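Local structure of type 3 secretion system chaperone PscG (2UWJ) at residues C[17-30]-C[41-53]. The protein acts with its partner PscE as a cytoplasmic chaperone that keeps the type III secretion needle protein PscF from polymerising too early. Residues are numbered along the deposited sequence; the frame is centred on the assembly and turned at random.
Sequences SGQHCHEEALCIAE and ARLIRISSLANQG
A41 sets its methyl against the backbone of A29, its CB 3.4 Å from A29 O, where the two small side chains let the helices come close. One turn on, the CG2 branch of I44, anti to the backbone N, turns to the methyls of A25 and A29. R45 runs out extended from CG to NE; A29 CB packs on its CG and lies over one face of the guanidinium. L26 CD1 and E30 CG approach the same group obliquely, and a water in its plane accepts from R45 NH1 at 3.1 Å and donates to E30 OE2, bridging charges that do not meet directly. R45 NE forms a salt bridge with E33. S47 donates its hydroxyl to S17 OG (2.8 Å), which also bonds to L14 O in helix 4-17. S48 points its OG, anti to the backbone N (chi1 174°), at the edge of the H22 ring and shares a 2.8 Å hydrogen bond with ND1. N51 lays CB against S17 O, while its OD1 bonds to the backbone of another protein's chain. Q52 completes the grip on H22: its CG sits over the ring centre, 3.3 Å from the centroid, in a CH-pi contact, and its amide stacks at 22° to the ring, held by weak bonds from NE2 to S48 O and OG and by OE1 to R54. The chain then turns at G53 in a Schellman motif. Helices 22-30 and 41-51, parts of 22-34 and 38-51, thus pack nearly antiparallel (158°, axes 8.8 Å apart), consistent with the helical hairpins of the TPR clan.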
loop_
_atom_site.group_PDB
_atom_site.type_symbol
_atom_site.label_atom_id
_atom_site.label_comp_id
_atom_site.label_asym_id
_atom_site.label_seq_id
_atom_site.Cartn_x
_atom_site.Cartn_y
_atom_site.Cartn_z
ATOM N N SER C 17 5.839 -14.980 5.071
ATOM C CA SER C 17 4.971 -15.796 5.933
ATOM C C SER C 17 3.892 -16.507 5.098
ATOM O O SER C 17 3.314 -17.466 5.582
ATOM C CB SER C 17 4.272 -14.927 7.008
ATOM O OG SER C 17 3.290 -14.038 6.439
ATOM N N GLY C 18 3.599 -16.004 3.901
ATOM C CA GLY C 18 2.584 -16.619 3.053
ATOM C C GLY C 18 3.239 -17.485 1.973
ATOM O O GLY C 18 2.539 -18.116 1.150
ATOM N N GLN C 19 4.568 -17.520 1.959
ATOM C CA GLN C 19 5.284 -18.318 0.943
ATOM C C GLN C 19 6.296 -19.292 1.547
ATOM O O GLN C 19 7.421 -19.461 1.061
ATOM C CB GLN C 19 5.943 -17.409 -0.103
ATOM C CG GLN C 19 4.893 -16.631 -0.887
ATOM C CD GLN C 19 5.425 -16.020 -2.163
ATOM O OE1 GLN C 19 6.149 -16.666 -2.902
ATOM N NE2 GLN C 19 5.043 -14.763 -2.437
ATOM N N HIS C 20 5.877 -19.914 2.629
ATOM C CA HIS C 20 6.656 -20.947 3.302
ATOM C C HIS C 20 7.999 -20.532 3.916
ATOM O O HIS C 20 8.816 -21.396 4.199
ATOM C CB HIS C 20 6.854 -22.144 2.333
ATOM C CG HIS C 20 5.625 -22.479 1.520
ATOM N ND1 HIS C 20 4.404 -22.799 2.094
ATOM C CD2 HIS C 20 5.412 -22.463 0.176
ATOM C CE1 HIS C 20 3.495 -22.962 1.144
ATOM N NE2 HIS C 20 4.077 -22.766 -0.030
ATOM N N CYS C 21 8.252 -19.232 4.107
ATOM C CA CYS C 21 9.536 -18.828 4.710
ATOM C C CYS C 21 9.279 -18.552 6.180
ATOM O O CYS C 21 9.444 -17.429 6.652
ATOM C CB CYS C 21 10.091 -17.579 4.033
ATOM S SG CYS C 21 10.377 -17.840 2.258
ATOM N N HIS C 22 8.912 -19.604 6.903
ATOM C CA HIS C 22 8.524 -19.465 8.305
ATOM C C HIS C 22 9.621 -19.172 9.311
ATOM O O HIS C 22 9.431 -18.345 10.220
ATOM C CB HIS C 22 7.683 -20.696 8.700
ATOM C CG HIS C 22 6.438 -20.835 7.874
ATOM N ND1 HIS C 22 5.442 -19.881 7.880
ATOM C CD2 HIS C 22 6.075 -21.756 6.941
ATOM C CE1 HIS C 22 4.532 -20.190 6.971
ATOM N NE2 HIS C 22 4.895 -21.325 6.385
ATOM N N GLU C 23 10.747 -19.843 9.166
ATOM C CA GLU C 23 11.894 -19.602 10.047
ATOM C C GLU C 23 12.388 -18.164 9.842
ATOM O O GLU C 23 12.743 -17.455 10.808
ATOM C CB GLU C 23 13.053 -20.518 9.676
ATOM C CG GLU C 23 12.848 -21.979 9.997
ATOM C CD GLU C 23 14.083 -22.803 9.600
ATOM O OE1 GLU C 23 15.219 -22.395 9.977
ATOM O OE2 GLU C 23 13.912 -23.839 8.911
ATOM N N GLU C 24 12.478 -17.757 8.579
ATOM C CA GLU C 24 12.901 -16.399 8.278
ATOM C C GLU C 24 11.948 -15.356 8.867
ATOM O O GLU C 24 12.390 -14.392 9.507
ATOM C CB GLU C 24 13.020 -16.180 6.756
ATOM C CG GLU C 24 14.080 -17.108 6.085
ATOM C CD GLU C 24 13.560 -18.520 5.740
ATOM O OE1 GLU C 24 12.404 -18.861 6.040
ATOM O OE2 GLU C 24 14.338 -19.299 5.170
ATOM N N ALA C 25 10.640 -15.556 8.686
ATOM C CA ALA C 25 9.653 -14.602 9.176
ATOM C C ALA C 25 9.749 -14.494 10.683
ATOM O O ALA C 25 9.692 -13.395 11.245
ATOM C CB ALA C 25 8.181 -15.042 8.779
ATOM N N LEU C 26 9.894 -15.643 11.330
ATOM C CA LEU C 26 9.993 -15.681 12.790
ATOM C C LEU C 26 11.222 -14.897 13.311
ATOM O O LEU C 26 11.111 -14.168 14.309
ATOM C CB LEU C 26 10.053 -17.116 13.295
ATOM C CG LEU C 26 10.139 -17.257 14.835
ATOM C CD1 LEU C 26 8.879 -16.642 15.446
ATOM C CD2 LEU C 26 10.291 -18.759 15.270
ATOM N N CYS C 27 12.386 -15.082 12.683
ATOM C CA CYS C 27 13.579 -14.335 13.109
ATOM C C CYS C 27 13.312 -12.853 12.990
ATOM O O CYS C 27 13.727 -12.053 13.833
ATOM C CB CYS C 27 14.795 -14.675 12.222
ATOM S SG CYS C 27 15.444 -16.341 12.449
ATOM N N ILE C 28 12.601 -12.458 11.935
ATOM C CA ILE C 28 12.323 -11.034 11.790
ATOM C C ILE C 28 11.339 -10.541 12.835
ATOM O O ILE C 28 11.498 -9.455 13.385
ATOM C CB ILE C 28 11.820 -10.692 10.360
ATOM C CG1 ILE C 28 13.007 -10.898 9.366
ATOM C CG2 ILE C 28 11.297 -9.202 10.326
ATOM C CD1 ILE C 28 12.621 -10.995 7.858
ATOM N N ALA C 29 10.324 -11.351 13.139
ATOM C CA ALA C 29 9.350 -10.932 14.146
ATOM C C ALA C 29 10.017 -10.732 15.514
ATOM O O ALA C 29 9.693 -9.777 16.234
ATOM C CB ALA C 29 8.217 -11.975 14.283
ATOM N N GLU C 30 10.895 -11.647 15.891
ATOM C CA GLU C 30 11.596 -11.550 17.203
ATOM C C GLU C 30 12.414 -10.262 17.265
ATOM O O GLU C 30 12.361 -9.491 18.249
ATOM C CB GLU C 30 12.518 -12.760 17.410
ATOM C CG GLU C 30 11.717 -13.890 17.852
ATOM C CD GLU C 30 12.531 -15.173 18.027
ATOM O OE1 GLU C 30 13.769 -15.055 18.192
ATOM O OE2 GLU C 30 11.900 -16.266 18.013
ATOM N N ALA C 41 5.108 -7.290 14.601
ATOM C CA ALA C 41 5.680 -8.616 14.892
ATOM C C ALA C 41 4.527 -9.633 15.101
ATOM O O ALA C 41 4.621 -10.768 14.647
ATOM C CB ALA C 41 6.522 -8.588 16.168
ATOM N N ARG C 42 3.478 -9.203 15.798
ATOM C CA ARG C 42 2.342 -10.065 16.133
ATOM C C ARG C 42 1.622 -10.498 14.842
ATOM O O ARG C 42 1.289 -11.673 14.664
ATOM C CB ARG C 42 1.426 -9.305 17.100
ATOM C CG ARG C 42 0.227 -10.095 17.598
ATOM C CD ARG C 42 0.674 -11.255 18.392
ATOM N NE ARG C 42 1.562 -10.873 19.497
ATOM C CZ ARG C 42 1.203 -10.389 20.694
ATOM N NH1 ARG C 42 -0.070 -10.178 21.036
ATOM N NH2 ARG C 42 2.175 -10.147 21.589
ATOM N N LEU C 43 1.379 -9.548 13.949
ATOM C CA LEU C 43 0.833 -9.841 12.611
ATOM C C LEU C 43 1.649 -10.935 11.891
ATOM O O LEU C 43 1.110 -11.930 11.343
ATOM C CB LEU C 43 0.877 -8.555 11.732
ATOM C CG LEU C 43 0.584 -8.808 10.233
ATOM C CD1 LEU C 43 -0.812 -9.391 10.163
ATOM C CD2 LEU C 43 0.619 -7.478 9.388
ATOM N N ILE C 44 2.961 -10.774 11.870
ATOM C CA ILE C 44 3.823 -11.752 11.180
ATOM C C ILE C 44 3.765 -13.134 11.822
ATOM O O ILE C 44 3.631 -14.152 11.130
ATOM C CB ILE C 44 5.317 -11.236 11.141
ATOM C CG1 ILE C 44 5.421 -10.009 10.179
ATOM C CG2 ILE C 44 6.257 -12.363 10.679
ATOM C CD1 ILE C 44 6.660 -9.001 10.569
ATOM N N ARG C 45 3.841 -13.162 13.142
ATOM C CA ARG C 45 3.775 -14.409 13.905
ATOM C C ARG C 45 2.467 -15.125 13.579
ATOM O O ARG C 45 2.456 -16.316 13.297
ATOM C CB ARG C 45 3.788 -14.083 15.411
ATOM C CG ARG C 45 5.211 -13.792 16.010
ATOM C CD ARG C 45 5.108 -13.615 17.503
ATOM N NE ARG C 45 6.381 -13.201 18.108
ATOM C CZ ARG C 45 7.406 -14.027 18.314
ATOM N NH1 ARG C 45 7.290 -15.297 17.950
ATOM N NH2 ARG C 45 8.526 -13.606 18.919
ATOM N N ILE C 46 1.363 -14.381 13.658
ATOM C CA ILE C 46 0.036 -14.975 13.400
ATOM C C ILE C 46 -0.146 -15.485 11.934
ATOM O O ILE C 46 -0.619 -16.608 11.681
ATOM C CB ILE C 46 -1.048 -13.980 13.750
ATOM C CG1 ILE C 46 -1.092 -13.851 15.282
ATOM C CG2 ILE C 46 -2.424 -14.475 13.176
ATOM C CD1 ILE C 46 -1.903 -12.650 15.808
ATOM N N SER C 47 0.286 -14.670 10.979
ATOM C CA SER C 47 0.189 -15.048 9.591
ATOM C C SER C 47 1.031 -16.310 9.334
ATOM O O SER C 47 0.583 -17.256 8.641
ATOM C CB SER C 47 0.670 -13.907 8.679
ATOM O OG SER C 47 0.683 -14.332 7.324
ATOM N N SER C 48 2.241 -16.339 9.883
ATOM C CA SER C 48 3.128 -17.477 9.673
ATOM C C SER C 48 2.503 -18.747 10.267
ATOM O O SER C 48 2.485 -19.787 9.619
ATOM C CB SER C 48 4.477 -17.264 10.357
ATOM O OG SER C 48 5.224 -18.458 10.237
ATOM N N LEU C 49 1.986 -18.643 11.496
ATOM C CA LEU C 49 1.366 -19.810 12.128
ATOM C C LEU C 49 0.095 -20.241 11.372
ATOM O O LEU C 49 -0.078 -21.422 11.048
ATOM C CB LEU C 49 1.056 -19.513 13.589
ATOM C CG LEU C 49 2.296 -19.434 14.495
ATOM C CD1 LEU C 49 1.824 -18.825 15.831
ATOM C CD2 LEU C 49 2.945 -20.874 14.738
ATOM N N ALA C 50 -0.776 -19.293 11.046
ATOM C CA ALA C 50 -2.012 -19.651 10.363
ATOM C C ALA C 50 -1.717 -20.256 8.987
ATOM O O ALA C 50 -2.393 -21.229 8.588
ATOM C CB ALA C 50 -2.950 -18.457 10.214
ATOM N N ASN C 51 -0.727 -19.704 8.269
ATOM C CA ASN C 51 -0.390 -20.220 6.942
ATOM C C ASN C 51 0.307 -21.607 7.011
ATOM O O ASN C 51 0.420 -22.284 6.016
ATOM C CB ASN C 51 0.431 -19.207 6.130
ATOM C CG ASN C 51 -0.457 -18.095 5.554
ATOM O OD1 ASN C 51 -1.521 -18.394 4.970
ATOM N ND2 ASN C 51 -0.074 -16.811 5.760
ATOM N N GLN C 52 0.752 -22.017 8.190
ATOM C CA GLN C 52 1.324 -23.365 8.348
ATOM C C GLN C 52 0.211 -24.330 8.783
ATOM O O GLN C 52 0.458 -25.530 8.988
ATOM C CB GLN C 52 2.360 -23.400 9.475
ATOM C CG GLN C 52 3.579 -22.665 9.161
ATOM C CD GLN C 52 4.563 -22.692 10.307
ATOM O OE1 GLN C 52 5.149 -23.740 10.631
ATOM N NE2 GLN C 52 4.770 -21.533 10.928
ATOM N N GLY C 53 -0.990 -23.797 8.991
ATOM C CA GLY C 53 -2.087 -24.619 9.494
ATOM C C GLY C 53 -2.044 -24.772 11.019
ATOM O O GLY C 53 -2.805 -25.565 11.585
HETATM O O HOH W 1 9.657 -16.831 19.269
#